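Local coordinates for Di-haem cytochrome c peroxidase family protein (Burkholderia thailandensis, PDB 6V59), which probably acts as a two-haem cytochrome c peroxidase, using electrons passed between its c-type haems to reduce hydrogen peroxide, at residues D325-P330 with A395-R400; T389-V394 with D446-V451; P70-D75 with Q83-V88; H305-T310 with S317-F322. The protein carries 1 engineered substitution. All blocks are in the same frame, centred on the assembly; numbering follows the deposited sequence.

Interaction 1: D325-P330 with A395-R400; sequences DAIAVP and AFMNTR. Engineered in segment 395-400: M397 (natural residue Tyr). With HEC (heme c), chain D.
I327 and M397 meet beside a heme c, in the cytochrome c-type domain that holds this haem. The loop 325-330 and the helix 390-399 together wall the haem face turned away from its histidine ligand. I327 CD1 lies 3.7 Å from M397 SD, and the two side chains cross at about a right angle. M397 is an engineered residue; the natural tyrosine here is an axial ligand of the iron. The methionine chain is bent at chi2 and chi3, which lays M397 CE over the porphyrin, 3.7 Å from HEC NC. Its sulfur does not ligate: M397 SD stays 4.1 Å from HEC FE.

F396 reaches further along the loop. CG is anti to the backbone N (chi1 172°), which carries the ring to V329 and P330. V329 CG1 touches F396 CE2 at 3.8 Å, and P330 CD approaches F396 CE1 obliquely. R400 CB lies above one face of this ring, toward its rim, and W407 meets the ring edge-to-face.

The carbonyl oxygens of I327 and A328 sit at the F396 ring edge, where the polar margin begins. R400 bends at chi3 to bring its guanidinium to the loop. Its NH2 is held by N426 O. R400 NH1 bonds I327 O at 3.0 Å, with the donor standing 42° out of the carbonyl plane.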
# COMPACT_ATOMS: atom_id res chain seq x y z
N ASP A 325 4.50 -5.09 -9.79
CA ASP A 325 5.65 -5.02 -10.68
C ASP A 325 6.91 -4.87 -9.86
O ASP A 325 6.87 -4.70 -8.64
CB ASP A 325 5.51 -3.91 -11.72
CG ASP A 325 6.02 -4.34 -13.10
OD1 ASP A 325 7.05 -5.05 -13.15
OD2 ASP A 325 5.36 -4.05 -14.13
N ALA A 326 8.04 -4.93 -10.55
CA ALA A 326 9.36 -4.96 -9.94
C ALA A 326 10.16 -3.79 -10.50
O ALA A 326 10.71 -3.87 -11.61
CB ALA A 326 10.06 -6.29 -10.23
N ILE A 327 10.22 -2.69 -9.75
CA ILE A 327 10.94 -1.51 -10.21
C ILE A 327 12.30 -1.35 -9.53
O ILE A 327 13.08 -0.48 -9.95
CB ILE A 327 10.10 -0.23 -10.04
CG1 ILE A 327 9.88 0.13 -8.58
CG2 ILE A 327 8.74 -0.38 -10.77
CD1 ILE A 327 9.19 1.46 -8.40
N ALA A 328 12.61 -2.15 -8.50
CA ALA A 328 13.95 -2.30 -7.94
C ALA A 328 14.46 -1.02 -7.26
O ALA A 328 15.56 -0.55 -7.54
CB ALA A 328 14.95 -2.75 -9.02
N VAL A 329 13.67 -0.48 -6.34
CA VAL A 329 14.11 0.74 -5.67
C VAL A 329 15.36 0.44 -4.85
O VAL A 329 15.61 -0.72 -4.47
CB VAL A 329 13.01 1.38 -4.80
CG1 VAL A 329 11.75 1.63 -5.63
CG2 VAL A 329 12.71 0.54 -3.57
N PRO A 330 16.17 1.45 -4.55
CA PRO A 330 17.45 1.19 -3.88
C PRO A 330 17.28 0.59 -2.49
O PRO A 330 16.30 0.87 -1.78
CB PRO A 330 18.11 2.57 -3.81
CG PRO A 330 17.45 3.36 -4.90
CD PRO A 330 16.02 2.87 -4.92
N ALA A 395 11.69 11.17 -9.54
CA ALA A 395 12.95 11.22 -10.27
C ALA A 395 13.52 9.82 -10.49
O ALA A 395 14.13 9.54 -11.53
CB ALA A 395 13.96 12.08 -9.52
N PHE A 396 13.35 8.94 -9.50
CA PHE A 396 13.82 7.56 -9.65
C PHE A 396 13.12 6.86 -10.80
O PHE A 396 13.76 6.15 -11.59
CB PHE A 396 13.62 6.80 -8.34
CG PHE A 396 13.91 5.33 -8.46
CD1 PHE A 396 15.20 4.85 -8.33
CD2 PHE A 396 12.89 4.44 -8.74
CE1 PHE A 396 15.47 3.50 -8.46
CE2 PHE A 396 13.15 3.08 -8.86
CZ PHE A 396 14.44 2.62 -8.72
N MET A 397 11.80 7.02 -10.92
CA MET A 397 11.11 6.40 -12.05
C MET A 397 11.74 6.83 -13.37
O MET A 397 11.87 6.03 -14.30
CB MET A 397 9.63 6.75 -12.03
CG MET A 397 8.87 6.42 -10.75
SD MET A 397 8.97 4.70 -10.20
CE MET A 397 8.63 3.84 -11.73
N ASN A 398 12.15 8.10 -13.45
CA ASN A 398 12.63 8.68 -14.70
C ASN A 398 14.06 8.27 -15.04
O ASN A 398 14.39 8.08 -16.21
CB ASN A 398 12.54 10.21 -14.61
CG ASN A 398 12.87 10.90 -15.92
OD1 ASN A 398 12.45 10.46 -17.00
ND2 ASN A 398 13.61 11.99 -15.84
N THR A 399 14.95 8.13 -14.04
CA THR A 399 16.36 7.93 -14.35
C THR A 399 16.98 6.70 -13.68
O THR A 399 18.21 6.56 -13.71
CB THR A 399 17.18 9.18 -13.99
OG1 THR A 399 17.15 9.43 -12.57
CG2 THR A 399 16.62 10.39 -14.73
N ARG A 400 16.19 5.79 -13.11
CA ARG A 400 16.76 4.52 -12.69
C ARG A 400 17.52 3.85 -13.83
O ARG A 400 18.62 3.31 -13.62
CB ARG A 400 15.66 3.56 -12.19
CG ARG A 400 16.22 2.28 -11.59
CD ARG A 400 15.26 1.11 -11.73
NE ARG A 400 15.32 0.54 -13.06
CZ ARG A 400 14.37 -0.22 -13.60
NH1 ARG A 400 13.27 -0.51 -12.91
NH2 ARG A 400 14.52 -0.70 -14.82
FE HEC D . 5.00 4.07 -9.50
CHA HEC D . 5.72 3.24 -6.27
CHB HEC D . 5.17 7.39 -8.69
CHC HEC D . 5.17 4.90 -12.84
CHD HEC D . 4.85 0.75 -10.37
NA HEC D . 5.38 5.11 -7.80
C1A HEC D . 5.49 4.56 -6.54
C2A HEC D . 5.65 5.65 -5.60
C3A HEC D . 5.49 6.79 -6.27
C4A HEC D . 5.30 6.47 -7.67
CMA HEC D . 5.48 8.23 -5.71
CAA HEC D . 5.75 5.48 -4.07
CBA HEC D . 4.38 5.67 -3.41
CGA HEC D . 4.40 5.35 -1.93
O1A HEC D . 3.29 5.23 -1.35
O2A HEC D . 5.46 4.98 -1.38
NB HEC D . 5.17 5.81 -10.56
C1B HEC D . 5.10 7.08 -10.03
C2B HEC D . 5.11 8.03 -11.11
C3B HEC D . 5.16 7.35 -12.26
C4B HEC D . 5.11 5.94 -11.94
CMB HEC D . 4.91 9.55 -10.94
CAB HEC D . 5.16 7.95 -13.69
CBB HEC D . 6.43 8.80 -13.88
NC HEC D . 5.00 3.03 -11.26
C1C HEC D . 5.07 3.56 -12.53
C2C HEC D . 4.77 2.49 -13.46
C3C HEC D . 4.66 1.35 -12.79
C4C HEC D . 4.76 1.68 -11.38
CMC HEC D . 4.74 2.67 -14.99
CAC HEC D . 4.19 -0.03 -13.31
CBC HEC D . 5.26 -0.63 -14.24
ND HEC D . 5.25 2.28 -8.49
C1D HEC D . 5.21 1.02 -9.07
C2D HEC D . 5.38 0.02 -8.04
C3D HEC D . 5.70 0.80 -6.78
C4D HEC D . 5.60 2.19 -7.15
CMD HEC D . 5.46 -1.52 -8.20
CAD HEC D . 6.13 0.23 -5.41
CBD HEC D . 7.64 0.05 -5.41
CGD HEC D . 8.16 -0.15 -4.01
O1D HEC D . 9.36 -0.52 -3.87
O2D HEC D . 7.37 0.02 -3.05

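Interaction 2: T389-V394 with D446-V451; sequences TLRDAV and DVDDLV. With HEC (heme c), chain D.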
# COMPACT_ATOMS: atom_id res chain seq x y z
N THR A 389 11.80 12.15 0.09
CA THR A 389 11.07 13.20 -0.62
C THR A 389 10.28 12.57 -1.76
O THR A 389 10.75 11.63 -2.41
CB THR A 389 11.97 14.29 -1.21
OG1 THR A 389 12.67 13.78 -2.34
CG2 THR A 389 12.95 14.81 -0.17
N LEU A 390 9.09 13.12 -2.01
CA LEU A 390 8.27 12.65 -3.13
C LEU A 390 8.99 12.85 -4.45
O LEU A 390 8.90 12.01 -5.35
CB LEU A 390 6.93 13.39 -3.12
CG LEU A 390 6.00 13.08 -4.29
CD1 LEU A 390 5.69 11.59 -4.37
CD2 LEU A 390 4.71 13.87 -4.17
N ARG A 391 9.71 13.97 -4.60
CA ARG A 391 10.39 14.22 -5.87
C ARG A 391 11.43 13.14 -6.16
O ARG A 391 11.62 12.75 -7.32
CB ARG A 391 11.04 15.59 -5.87
CG ARG A 391 11.53 15.98 -7.25
CD ARG A 391 12.33 17.28 -7.28
NE ARG A 391 12.53 17.67 -8.67
CZ ARG A 391 13.42 17.10 -9.48
NH1 ARG A 391 13.50 17.51 -10.74
NH2 ARG A 391 14.22 16.14 -9.05
N ASP A 392 12.13 12.65 -5.13
CA ASP A 392 13.11 11.59 -5.37
C ASP A 392 12.43 10.33 -5.91
O ASP A 392 12.98 9.64 -6.77
CB ASP A 392 13.89 11.29 -4.10
CG ASP A 392 15.14 12.15 -3.96
OD1 ASP A 392 15.50 12.86 -4.92
OD2 ASP A 392 15.77 12.11 -2.87
N ALA A 393 11.24 10.00 -5.41
CA ALA A 393 10.53 8.84 -5.93
C ALA A 393 10.19 9.01 -7.40
O ALA A 393 10.34 8.08 -8.20
CB ALA A 393 9.26 8.59 -5.11
N VAL A 394 9.71 10.20 -7.78
CA VAL A 394 9.38 10.47 -9.18
C VAL A 394 10.64 10.50 -10.03
O VAL A 394 10.68 9.92 -11.12
CB VAL A 394 8.60 11.79 -9.29
CG1 VAL A 394 8.25 12.08 -10.73
CG2 VAL A 394 7.35 11.75 -8.42
N ASP A 446 9.73 18.49 -16.07
CA ASP A 446 8.64 17.51 -16.13
C ASP A 446 8.42 16.87 -14.77
O ASP A 446 7.28 16.69 -14.32
CB ASP A 446 8.95 16.43 -17.17
CG ASP A 446 8.94 16.94 -18.61
OD1 ASP A 446 8.30 17.98 -18.89
OD2 ASP A 446 9.57 16.27 -19.46
N VAL A 447 9.51 16.50 -14.09
CA VAL A 447 9.41 15.86 -12.78
C VAL A 447 8.75 16.80 -11.78
O VAL A 447 7.88 16.39 -11.01
CB VAL A 447 10.80 15.40 -12.31
CG1 VAL A 447 10.79 15.02 -10.84
CG2 VAL A 447 11.26 14.21 -13.16
N ASP A 448 9.16 18.08 -11.77
CA ASP A 448 8.50 19.06 -10.92
C ASP A 448 7.00 19.13 -11.22
O ASP A 448 6.18 19.23 -10.30
CB ASP A 448 9.13 20.44 -11.11
CG ASP A 448 10.56 20.51 -10.66
OD1 ASP A 448 10.99 19.62 -9.89
OD2 ASP A 448 11.26 21.46 -11.06
N ASP A 449 6.63 19.10 -12.50
CA ASP A 449 5.22 19.19 -12.85
C ASP A 449 4.45 17.95 -12.38
O ASP A 449 3.30 18.06 -11.93
CB ASP A 449 5.06 19.37 -14.35
CG ASP A 449 5.61 20.69 -14.85
OD1 ASP A 449 5.94 21.57 -14.02
OD2 ASP A 449 5.71 20.85 -16.09
N LEU A 450 5.07 16.77 -12.49
CA LEU A 450 4.44 15.57 -11.95
C LEU A 450 4.22 15.69 -10.44
O LEU A 450 3.15 15.34 -9.94
CB LEU A 450 5.30 14.34 -12.26
CG LEU A 450 5.14 13.77 -13.66
CD1 LEU A 450 6.24 12.78 -13.95
CD2 LEU A 450 3.78 13.11 -13.80
N VAL A 451 5.22 16.19 -9.71
CA VAL A 451 5.04 16.40 -8.28
C VAL A 451 3.88 17.35 -8.01
O VAL A 451 3.04 17.11 -7.13
CB VAL A 451 6.35 16.92 -7.65
CG1 VAL A 451 6.11 17.37 -6.21
CG2 VAL A 451 7.42 15.83 -7.71
FE HEC D . 5.00 4.07 -9.50
CHA HEC D . 5.72 3.24 -6.27
CHB HEC D . 5.17 7.39 -8.69
CHC HEC D . 5.17 4.90 -12.84
CHD HEC D . 4.85 0.75 -10.37
NA HEC D . 5.38 5.11 -7.80
C1A HEC D . 5.49 4.56 -6.54
C2A HEC D . 5.65 5.65 -5.60
C3A HEC D . 5.49 6.79 -6.27
C4A HEC D . 5.30 6.47 -7.67
CMA HEC D . 5.48 8.23 -5.71
CAA HEC D . 5.75 5.48 -4.07
CBA HEC D . 4.38 5.67 -3.41
CGA HEC D . 4.40 5.35 -1.93
O1A HEC D . 3.29 5.23 -1.35
O2A HEC D . 5.46 4.98 -1.38
NB HEC D . 5.17 5.81 -10.56
C1B HEC D . 5.10 7.08 -10.03
C2B HEC D . 5.11 8.03 -11.11
C3B HEC D . 5.16 7.35 -12.26
C4B HEC D . 5.11 5.94 -11.94
CMB HEC D . 4.91 9.55 -10.94
CAB HEC D . 5.16 7.95 -13.69
CBB HEC D . 6.43 8.80 -13.88
NC HEC D . 5.00 3.03 -11.26
C1C HEC D . 5.07 3.56 -12.53
C2C HEC D . 4.77 2.49 -13.46
C3C HEC D . 4.66 1.35 -12.79
C4C HEC D . 4.76 1.68 -11.38
CMC HEC D . 4.74 2.67 -14.99
CAC HEC D . 4.19 -0.03 -13.31
CBC HEC D . 5.26 -0.63 -14.24
ND HEC D . 5.25 2.28 -8.49
C1D HEC D . 5.21 1.02 -9.07
C2D HEC D . 5.38 0.02 -8.04
C3D HEC D . 5.70 0.80 -6.78
C4D HEC D . 5.60 2.19 -7.15
CMD HEC D . 5.46 -1.52 -8.20
CAD HEC D . 6.13 0.23 -5.41
CBD HEC D . 7.64 0.05 -5.41
CGD HEC D . 8.16 -0.15 -4.01
O1D HEC D . 9.36 -0.52 -3.87
O2D HEC D . 7.37 0.02 -3.05
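V394 of helix 390-399 packs on V447 of helix 444-455, the last helix of the chain; the end of R391 reaches the same helix. The contact is a helix-helix packing within the cytochrome c-type domain. The short segments cross with 123° between their N-to-C directions, 9.6 Å apart at closest approach.

V394 is at the middle of the apolar contact. Its CG1 is anti to the backbone N and reaches both V447 and L450. V394 CG1 is 3.9 Å from V447 CG1, and these two valines pass alongside, pointing opposite ways. L450 CD1 comes to V394 CG1 at an oblique angle. On the other branch, V394 CG2 meets V451 CG2. L390 adds a looser touch on V451 and sends L390 CD1 the other way, to within 3.6 Å of HEC CMA. L450 CD1 also nears the haem, so the packing lines the porphyrin rim.

R391 runs across V447 and V451 at about a right angle. Its chain is extended from CG to NE and turns at chi4, setting one guanidinium face against V447: V447 CG1 sits 3.6 Å from R391 CZ, over the centre of that face. At the guanidinium edge stands D448, with the carboxylate plane turned 67° from that of the guanidinium. D444 forms a second salt bridge with R391 NH1. T389 caps the start of helix 390-399 by accepting from D392 N. The salt bridge to D448 is nearly straight: R391 NE donates to D448 OD1 at 2.8 Å, 173° at the hydrogen and in the guanidinium plane.

Interaction 3: P70-D75 with Q83-V88; sequences PERVVD and QVASKV
Q83 O takes one hydrogen bond and a weaker CA-H...O contact from the facing strand. V74 N donates to Q83 O at 2.8 Å, and V73 CA makes the longer CA-H...O contact with it. The strands 71-77 and 81-84 form an antiparallel beta hairpin. V73 and V84 are a non-hydrogen-bonded pair. V74 and D75 both face Q83, a classic beta bulge. Q83 N returns a bond to D75 O at 2.8 Å.

R72 O has the same pairing. A85 N donates to R72 O at 3.0 Å, and V84 CA touches it as a CA-H donor. The R72 side chain bends at chi3 and lays one guanidinium face over A85, with R72 NH1 3.4 Å from A85 CB. V74 has two neighbours: CG1 touches A85 CB, and V74 CG2 lies 3.6 Å from Q83 CG. E71 CB packs on V84 CG1.

Q83 is fully extended beyond CG, which carries its amide toward D75. A water donates to both D75 OD2, at 2.6 Å, and Q83 OE1, at 2.7 Å. T62 and F174 bond the backbones on to neighbouring strands of the sheet. The hairpin is therefore joined mainly by main-chain bonds, while a water links the side chains at the bulge.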
# COMPACT_ATOMS: atom_id res chain seq x y z
N PRO A 70 -20.24 -11.23 -8.91
CA PRO A 70 -19.37 -12.39 -9.11
C PRO A 70 -18.61 -12.28 -10.42
O PRO A 70 -19.13 -11.76 -11.42
CB PRO A 70 -20.34 -13.57 -9.11
CG PRO A 70 -21.53 -13.08 -8.33
CD PRO A 70 -21.65 -11.62 -8.67
N GLU A 71 -17.36 -12.75 -10.42
CA GLU A 71 -16.50 -12.73 -11.59
C GLU A 71 -16.39 -14.14 -12.15
O GLU A 71 -16.29 -15.11 -11.40
CB GLU A 71 -15.09 -12.22 -11.28
CG GLU A 71 -15.00 -10.73 -10.94
CD GLU A 71 -15.32 -9.84 -12.13
OE1 GLU A 71 -15.21 -10.31 -13.28
OE2 GLU A 71 -15.68 -8.66 -11.91
N ARG A 72 -16.40 -14.25 -13.48
CA ARG A 72 -16.22 -15.54 -14.13
C ARG A 72 -14.79 -16.04 -13.90
O ARG A 72 -13.83 -15.35 -14.23
CB ARG A 72 -16.50 -15.39 -15.63
CG ARG A 72 -16.45 -16.66 -16.42
CD ARG A 72 -16.59 -16.38 -17.93
NE ARG A 72 -15.55 -17.06 -18.70
CZ ARG A 72 -14.94 -16.56 -19.77
NH1 ARG A 72 -15.24 -15.35 -20.23
NH2 ARG A 72 -14.01 -17.28 -20.39
N VAL A 73 -14.67 -17.25 -13.34
CA VAL A 73 -13.38 -17.89 -13.10
C VAL A 73 -13.03 -18.75 -14.31
O VAL A 73 -13.83 -19.60 -14.73
CB VAL A 73 -13.41 -18.74 -11.83
CG1 VAL A 73 -12.12 -19.54 -11.66
CG2 VAL A 73 -13.65 -17.86 -10.59
N VAL A 74 -11.84 -18.55 -14.87
CA VAL A 74 -11.40 -19.34 -16.02
C VAL A 74 -10.33 -20.36 -15.66
O VAL A 74 -10.08 -21.27 -16.48
CB VAL A 74 -10.92 -18.44 -17.18
CG1 VAL A 74 -12.06 -17.53 -17.63
CG2 VAL A 74 -9.72 -17.63 -16.79
N ASP A 75 -9.72 -20.28 -14.48
CA ASP A 75 -8.69 -21.22 -14.05
C ASP A 75 -8.40 -20.94 -12.59
O ASP A 75 -8.81 -19.91 -12.04
CB ASP A 75 -7.42 -21.08 -14.90
CG ASP A 75 -6.49 -22.28 -14.77
OD1 ASP A 75 -6.90 -23.30 -14.18
OD2 ASP A 75 -5.34 -22.18 -15.25
N GLN A 83 -8.15 -17.22 -11.39
CA GLN A 83 -7.93 -16.40 -12.57
C GLN A 83 -9.30 -16.02 -13.13
O GLN A 83 -10.11 -16.91 -13.40
CB GLN A 83 -7.12 -17.13 -13.63
CG GLN A 83 -6.92 -16.28 -14.88
CD GLN A 83 -6.09 -16.97 -15.94
OE1 GLN A 83 -5.43 -17.97 -15.67
NE2 GLN A 83 -6.12 -16.43 -17.15
N VAL A 84 -9.55 -14.73 -13.31
CA VAL A 84 -10.85 -14.25 -13.75
C VAL A 84 -10.77 -13.80 -15.20
O VAL A 84 -9.70 -13.51 -15.74
CB VAL A 84 -11.40 -13.11 -12.86
CG1 VAL A 84 -11.65 -13.61 -11.45
CG2 VAL A 84 -10.46 -11.92 -12.87
N ALA A 85 -11.95 -13.70 -15.83
CA ALA A 85 -12.04 -13.41 -17.25
C ALA A 85 -11.99 -11.92 -17.55
O ALA A 85 -11.63 -11.55 -18.68
CB ALA A 85 -13.33 -14.00 -17.82
N SER A 86 -12.35 -11.07 -16.60
CA SER A 86 -12.45 -9.64 -16.83
C SER A 86 -11.82 -8.89 -15.67
O SER A 86 -11.72 -9.41 -14.55
CB SER A 86 -13.91 -9.19 -17.00
OG SER A 86 -14.57 -9.99 -17.96
N LYS A 87 -11.41 -7.65 -15.94
CA LYS A 87 -10.87 -6.79 -14.89
C LYS A 87 -11.91 -6.59 -13.79
O LYS A 87 -13.08 -6.33 -14.06
CB LYS A 87 -10.46 -5.43 -15.45
CG LYS A 87 -9.19 -5.43 -16.28
CD LYS A 87 -8.66 -4.00 -16.46
CE LYS A 87 -7.77 -3.88 -17.70
NZ LYS A 87 -7.13 -2.54 -17.80
N VAL A 88 -11.46 -6.71 -12.54
CA VAL A 88 -12.28 -6.28 -11.41
C VAL A 88 -12.44 -4.77 -11.49
O VAL A 88 -11.47 -4.03 -11.69
CB VAL A 88 -11.63 -6.70 -10.08
CG1 VAL A 88 -12.19 -5.89 -8.93
CG2 VAL A 88 -11.83 -8.18 -9.84
O HOH W 1 -4.21 -20.20 -16.50

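Interaction 4: H305-T310 with S317-F322; sequences HTLSDT and SLFTDF. With HEC (heme c), chain D.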
# COMPACT_ATOMS: atom_id res chain seq x y z
N HIS A 305 -0.57 3.14 -12.30
CA HIS A 305 -1.36 3.94 -11.36
C HIS A 305 -2.60 4.46 -12.08
O HIS A 305 -2.68 5.61 -12.52
CB HIS A 305 -0.52 5.08 -10.80
CG HIS A 305 0.71 4.65 -10.08
ND1 HIS A 305 0.70 4.21 -8.77
CD2 HIS A 305 2.01 4.62 -10.47
CE1 HIS A 305 1.93 3.92 -8.39
NE2 HIS A 305 2.74 4.16 -9.41
N THR A 306 -3.60 3.58 -12.17
CA THR A 306 -4.80 3.81 -12.97
C THR A 306 -5.55 5.08 -12.57
O THR A 306 -5.82 5.31 -11.39
CB THR A 306 -5.74 2.62 -12.79
OG1 THR A 306 -5.06 1.43 -13.21
CG2 THR A 306 -7.01 2.80 -13.62
N LEU A 307 -5.97 5.85 -13.57
CA LEU A 307 -6.92 6.93 -13.34
C LEU A 307 -7.87 7.04 -14.53
O LEU A 307 -7.61 6.51 -15.61
CB LEU A 307 -6.22 8.27 -13.10
CG LEU A 307 -5.71 9.06 -14.30
CD1 LEU A 307 -5.13 10.40 -13.82
CD2 LEU A 307 -4.66 8.27 -15.07
N SER A 308 -8.98 7.73 -14.29
CA SER A 308 -9.94 8.10 -15.34
C SER A 308 -10.21 9.58 -15.16
O SER A 308 -11.13 9.96 -14.42
CB SER A 308 -11.21 7.27 -15.27
OG SER A 308 -12.13 7.70 -16.26
N ASP A 309 -9.41 10.43 -15.79
CA ASP A 309 -9.60 11.87 -15.65
C ASP A 309 -10.76 12.41 -16.47
O ASP A 309 -11.11 13.59 -16.31
CB ASP A 309 -8.31 12.63 -16.01
CG ASP A 309 -7.86 12.39 -17.44
OD1 ASP A 309 -7.92 11.23 -17.92
OD2 ASP A 309 -7.41 13.36 -18.09
N THR A 310 -11.38 11.58 -17.33
CA THR A 310 -12.60 11.96 -18.05
C THR A 310 -13.87 11.41 -17.40
O THR A 310 -14.96 11.85 -17.76
CB THR A 310 -12.56 11.49 -19.51
OG1 THR A 310 -12.70 10.07 -19.57
CG2 THR A 310 -11.26 11.93 -20.18
N SER A 317 -10.72 6.74 -10.11
CA SER A 317 -9.32 7.14 -10.04
C SER A 317 -8.73 6.74 -8.69
O SER A 317 -8.70 7.55 -7.76
CB SER A 317 -9.17 8.65 -10.27
OG SER A 317 -9.56 9.01 -11.58
N LEU A 318 -8.27 5.50 -8.57
CA LEU A 318 -7.62 5.04 -7.34
C LEU A 318 -6.10 5.06 -7.46
O LEU A 318 -5.41 4.83 -6.45
CB LEU A 318 -8.12 3.63 -6.99
CG LEU A 318 -9.62 3.54 -6.72
CD1 LEU A 318 -10.04 2.09 -6.50
CD2 LEU A 318 -10.02 4.38 -5.52
N PHE A 319 -5.58 5.38 -8.64
CA PHE A 319 -4.15 5.56 -8.88
C PHE A 319 -3.37 4.29 -8.57
O PHE A 319 -2.20 4.33 -8.17
CB PHE A 319 -3.63 6.77 -8.10
CG PHE A 319 -4.19 8.05 -8.62
CD1 PHE A 319 -3.54 8.72 -9.64
CD2 PHE A 319 -5.39 8.54 -8.16
CE1 PHE A 319 -4.08 9.89 -10.16
CE2 PHE A 319 -5.93 9.70 -8.67
CZ PHE A 319 -5.28 10.38 -9.68
N THR A 320 -4.02 3.16 -8.82
CA THR A 320 -3.38 1.85 -8.89
C THR A 320 -4.37 0.88 -9.51
O THR A 320 -5.59 1.03 -9.35
CB THR A 320 -2.95 1.32 -7.52
OG1 THR A 320 -2.41 0.00 -7.69
CG2 THR A 320 -4.11 1.30 -6.52
N ASP A 321 -3.85 -0.12 -10.22
CA ASP A 321 -4.66 -1.24 -10.66
C ASP A 321 -4.58 -2.42 -9.70
O ASP A 321 -5.14 -3.49 -10.00
CB ASP A 321 -4.26 -1.68 -12.08
CG ASP A 321 -2.83 -2.19 -12.19
OD1 ASP A 321 -2.10 -2.25 -11.18
OD2 ASP A 321 -2.42 -2.55 -13.33
N PHE A 322 -3.94 -2.24 -8.55
CA PHE A 322 -3.72 -3.28 -7.55
C PHE A 322 -2.94 -4.45 -8.11
O PHE A 322 -2.96 -5.55 -7.54
CB PHE A 322 -5.05 -3.73 -6.94
CG PHE A 322 -5.84 -2.59 -6.36
CD1 PHE A 322 -5.51 -2.07 -5.11
CD2 PHE A 322 -6.88 -2.01 -7.06
CE1 PHE A 322 -6.21 -1.00 -4.59
CE2 PHE A 322 -7.58 -0.94 -6.54
CZ PHE A 322 -7.24 -0.44 -5.30
FE HEC D . 5.00 4.07 -9.50
CHA HEC D . 5.72 3.24 -6.27
CHB HEC D . 5.17 7.39 -8.69
CHC HEC D . 5.17 4.90 -12.84
CHD HEC D . 4.85 0.75 -10.37
NA HEC D . 5.38 5.11 -7.80
C1A HEC D . 5.49 4.56 -6.54
C2A HEC D . 5.65 5.65 -5.60
C3A HEC D . 5.49 6.79 -6.27
C4A HEC D . 5.30 6.47 -7.67
CMA HEC D . 5.48 8.23 -5.71
CAA HEC D . 5.75 5.48 -4.07
CBA HEC D . 4.38 5.67 -3.41
CGA HEC D . 4.40 5.35 -1.93
O1A HEC D . 3.29 5.23 -1.35
O2A HEC D . 5.46 4.98 -1.38
NB HEC D . 5.17 5.81 -10.56
C1B HEC D . 5.10 7.08 -10.03
C2B HEC D . 5.11 8.03 -11.11
C3B HEC D . 5.16 7.35 -12.26
C4B HEC D . 5.11 5.94 -11.94
CMB HEC D . 4.91 9.55 -10.94
CAB HEC D . 5.16 7.95 -13.69
CBB HEC D . 6.43 8.80 -13.88
NC HEC D . 5.00 3.03 -11.26
C1C HEC D . 5.07 3.56 -12.53
C2C HEC D . 4.77 2.49 -13.46
C3C HEC D . 4.66 1.35 -12.79
C4C HEC D . 4.76 1.68 -11.38
CMC HEC D . 4.74 2.67 -14.99
CAC HEC D . 4.19 -0.03 -13.31
CBC HEC D . 5.26 -0.63 -14.24
ND HEC D . 5.25 2.28 -8.49
C1D HEC D . 5.21 1.02 -9.07
C2D HEC D . 5.38 0.02 -8.04
C3D HEC D . 5.70 0.80 -6.78
C4D HEC D . 5.60 2.19 -7.15
CMD HEC D . 5.46 -1.52 -8.20
CAD HEC D . 6.13 0.23 -5.41
CBD HEC D . 7.64 0.05 -5.41
CGD HEC D . 8.16 -0.15 -4.01
O1D HEC D . 9.36 -0.52 -3.87
O2D HEC D . 7.37 0.02 -3.05
O HOH W 2 -12.16 9.51 -11.79
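H305 binds the haem iron, HEC FE, through H305 NE2 (2.3 Å) and turns its other ring nitrogen to F319. H305 ND1 donates to F319 O at 3.0 Å. The oxygen lies in the imidazole plane, only 1° out of it, although the donor is tilted from the carbonyl plane. H305 CG is anti to its own carbonyl carbon (chi1 -59°), which sends the ring out to the iron. The bond to F319 O probably helps fix the rotation of the imidazole about its iron bond. H305 CA also touches F319 O.

T306 meets F319 through its backbone. F319 N makes a weak bond to T306 O. The T306 side chain crosses D321 at about a right angle, with T306 OG1 3.4 Å from D321 CB.

C301, C304 and H305 form the CXXCH haem-attachment motif of c-type cytochromes, in which both cysteines are bonded to the haem. The contact thus ties the histidine of this motif and the chain after it to the loop leading on to strand 324-325.

L307 CB lies over one face of the F319 ring, offset toward its rim. L307 CD1 is 3.8 Å from F319 CE1. Y272 meets the F319 ring edge-to-face.

S308 is held by S317, whose OG is also bonded to Y272 OH. S308 N donates to S317 OG at 3.1 Å and 167°. A water links the same pair, donating to S308 O at 2.9 Å and lying 2.7 Å from S317 OG.

In the fold
Interaction 3 comes first along the chain, then interaction 4, then interactions 1 and 2, whose segments alternate. Interactions 1, 2 and 4 lie in the same cytochrome c-type region and enclose one haem. Interaction 4 supplies its histidine ligand from one face, interaction 1 walls the other face, and interaction 2 lines its rim. Interactions 1 and 2 share helix 390-399 and touch, with centres about 13 Å apart. Interaction 4 adjoins interaction 1 in sequence, though their centres are about 20 Å apart. Interaction 3 is sheet packing away from this haem, in the five-stranded mixed sheet. Its centre is about 20 Å from that of interaction 4 and about 36 Å from that of interaction 2.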